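UTP--glucose-1-phosphate uridylyltransferase YngB (Bacillus subtilis, PDB 7O2N) catalyses the formation of UDP-glucose and diphosphate from UTP and glucose-1-phosphate, feeding glycolipid synthesis and wall teichoic acid glucosylation under anaerobic fermentative growth. Local coordinates at residues 270-273 and 274-277. Sequence-based numbering, arbitrary orientation.
Sequences LMRP and EMRS
Arg-272 meets Glu-274, Met-275 and Arg-276 in a local contact at the start of helix 273-295, where the loop from helix 258-269 turns into the long C-terminal helix. The backbone forms the first turn of the helix: Arg-272 O accepts the N-H of Met-275 at 2.9 Å and, more weakly, that of Arg-276. Pro-273 follows as the helix begins, and its ring lies alongside the Glu-274 side chain, with Pro-273 CD 3.3 Å from Glu-274 OE1.

Bends at chi2 (137°) and chi3 (99°) turn one face of the Arg-272 guanidinium to Glu-274 OE2, which lies 3.4 Å from Arg-272 CZ. Because OE2 sits well out of the guanidinium plane, no N-H points at it, and the salt bridge (Arg-272 NH1 to Glu-274 OE2, 3.6 Å) is one of charges only. At the guanidinium edge sits Met-275 SD, while NH2 makes a second salt bridge with Asp-34. An alanine in place of Arg-272 would probably leave Glu-274 and Asp-34 without their shared positive partner and take away the guanidinium edge beside Met-275 SD.

The Arg-276 side chain turns to the carbonyl of Leu-270. With CG anti to the backbone N (chi1 -178°), its extended chain runs past Leu-270 O, which Arg-276 NH1 reaches in a weak hydrogen bond of 3.4 Å. The stronger partner of NH1 is Glu-290 of the second subunit, in a salt bridge, and Val-286 of that subunit packs on Leu-270. The turn thus joins helix 258-269 to helix 273-295 at the dimer interface, with Arg-272 and Met-275 resting on the loop at Val-33 that follows strand 6-11 and precedes helix 37-47.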
ATOM      1  N   LEU A 270       9.855 -13.188   0.226  1.00 61.06           N
ATOM      2  CA  LEU A 270      10.584 -14.422  -0.025  1.00 59.89           C
ATOM      3  C   LEU A 270      10.996 -15.068   1.290  1.00 60.46           C
ATOM      4  O   LEU A 270      11.370 -16.236   1.300  1.00 68.00           O
ATOM      5  CB  LEU A 270      11.810 -14.122  -0.896  1.00 52.97           C
ATOM      6  CG  LEU A 270      11.483 -13.927  -2.373  1.00 45.77           C
ATOM      7  CD1 LEU A 270      12.624 -13.306  -3.136  1.00 38.47           C
ATOM      8  CD2 LEU A 270      11.088 -15.247  -2.998  1.00 52.75           C
ATOM      9  N   MET A 271      10.923 -14.303   2.384  1.00 56.07           N
ATOM     10  CA  MET A 271      11.330 -14.840   3.663  1.00 60.00           C
ATOM     11  C   MET A 271      10.119 -15.439   4.372  1.00 64.16           C
ATOM     12  O   MET A 271      10.270 -16.119   5.386  1.00 69.89           O
ATOM     13  CB  MET A 271      12.005 -13.775   4.521  1.00 59.85           C
ATOM     14  CG  MET A 271      13.366 -13.371   3.981  1.00 66.39           C
ATOM     15  SD  MET A 271      13.986 -11.810   4.747  1.00 87.45           S
ATOM     16  CE  MET A 271      15.570 -11.563   3.935  1.00 76.60           C
ATOM     17  N   ARG A 272       8.921 -15.234   3.817  1.00 62.88           N
ATOM     18  CA  ARG A 272       7.741 -15.765   4.484  1.00 66.33           C
ATOM     19  C   ARG A 272       7.326 -17.086   3.850  1.00 70.06           C
ATOM     20  O   ARG A 272       6.895 -17.126   2.693  1.00 70.76           O
ATOM     21  CB  ARG A 272       6.653 -14.700   4.678  1.00 75.66           C
ATOM     22  CG  ARG A 272       6.853 -13.922   5.971  1.00 74.64           C
ATOM     23  CD  ARG A 272       6.645 -12.439   5.838  1.00 67.83           C
ATOM     24  NE  ARG A 272       5.298 -12.202   6.324  1.00 63.61           N
ATOM     25  CZ  ARG A 272       4.206 -12.357   5.591  1.00 61.93           C
ATOM     26  NH1 ARG A 272       4.307 -12.757   4.337  1.00 75.64           N
ATOM     27  NH2 ARG A 272       3.021 -12.138   6.113  1.00 53.38           N
ATOM     28  N   PRO A 273       7.458 -18.192   4.626  1.00 81.26           N
ATOM     29  CA  PRO A 273       7.264 -19.547   4.111  1.00 76.18           C
ATOM     30  C   PRO A 273       5.933 -19.725   3.391  1.00 77.39           C
ATOM     31  O   PRO A 273       5.877 -20.447   2.399  1.00 82.17           O
ATOM     32  CB  PRO A 273       7.322 -20.448   5.357  1.00 80.99           C
ATOM     33  CG  PRO A 273       7.244 -19.501   6.535  1.00 87.57           C
ATOM     34  CD  PRO A 273       7.825 -18.191   6.055  1.00 79.80           C
ATOM     35  N   GLU A 274       4.889 -19.038   3.878  1.00 67.97           N
ATOM     36  CA  GLU A 274       3.556 -19.173   3.317  1.00 73.37           C
ATOM     37  C   GLU A 274       3.530 -18.648   1.883  1.00 80.55           C
ATOM     38  O   GLU A 274       2.831 -19.228   1.047  1.00 78.43           O
ATOM     39  CB  GLU A 274       2.461 -18.596   4.228  1.00 79.92           C
ATOM     40  CG  GLU A 274       2.644 -17.133   4.630  1.00 81.46           C
ATOM     41  CD  GLU A 274       3.706 -16.804   5.676  1.00 87.26           C
ATOM     42  OE1 GLU A 274       4.606 -17.650   5.911  1.00 82.32           O
ATOM     43  OE2 GLU A 274       3.642 -15.693   6.257  1.00 88.90           O
ATOM     44  N   MET A 275       4.307 -17.584   1.590  1.00 80.23           N
ATOM     45  CA  MET A 275       4.220 -17.028   0.247  1.00 78.28           C
ATOM     46  C   MET A 275       5.444 -17.357  -0.602  1.00 76.30           C
ATOM     47  O   MET A 275       5.414 -17.154  -1.823  1.00 78.62           O
ATOM     48  CB  MET A 275       3.895 -15.529   0.187  1.00 83.09           C
ATOM     49  CG  MET A 275       4.200 -14.711   1.431  1.00 84.10           C
ATOM     50  SD  MET A 275       3.113 -13.243   1.514  1.00 90.35           S
ATOM     51  CE  MET A 275       2.953 -12.792  -0.220  1.00 96.17           C
ATOM     52  N   ARG A 276       6.493 -17.899   0.029  1.00 72.06           N
ATOM     53  CA  ARG A 276       7.777 -18.014  -0.648  1.00 70.28           C
ATOM     54  C   ARG A 276       7.664 -18.717  -2.003  1.00 65.59           C
ATOM     55  O   ARG A 276       8.149 -18.196  -3.001  1.00 63.56           O
ATOM     56  CB  ARG A 276       8.883 -18.542   0.269  1.00 68.39           C
ATOM     57  CG  ARG A 276      10.229 -18.614  -0.429  1.00 74.54           C
ATOM     58  CD  ARG A 276      11.319 -19.285   0.392  1.00 81.09           C
ATOM     59  NE  ARG A 276      12.328 -19.804  -0.524  1.00 82.68           N
ATOM     60  CZ  ARG A 276      13.455 -19.189  -0.855  1.00 80.64           C
ATOM     61  NH1 ARG A 276      13.766 -18.020  -0.312  1.00 77.56           N
ATOM     62  NH2 ARG A 276      14.270 -19.764  -1.723  1.00 70.91           N
ATOM     63  N   SER A 277       7.028 -19.888  -2.059  1.00 73.42           N
ATOM     64  CA  SER A 277       7.096 -20.656  -3.297  1.00 72.99           C
ATOM     65  C   SER A 277       6.241 -20.033  -4.397  1.00 70.20           C
ATOM     66  O   SER A 277       6.685 -19.956  -5.549  1.00 65.86           O
ATOM     67  CB  SER A 277       6.843 -22.135  -3.135  1.00 71.69           C
ATOM     68  OG  SER A 277       6.250 -22.427  -1.887  1.00 92.07           O
TER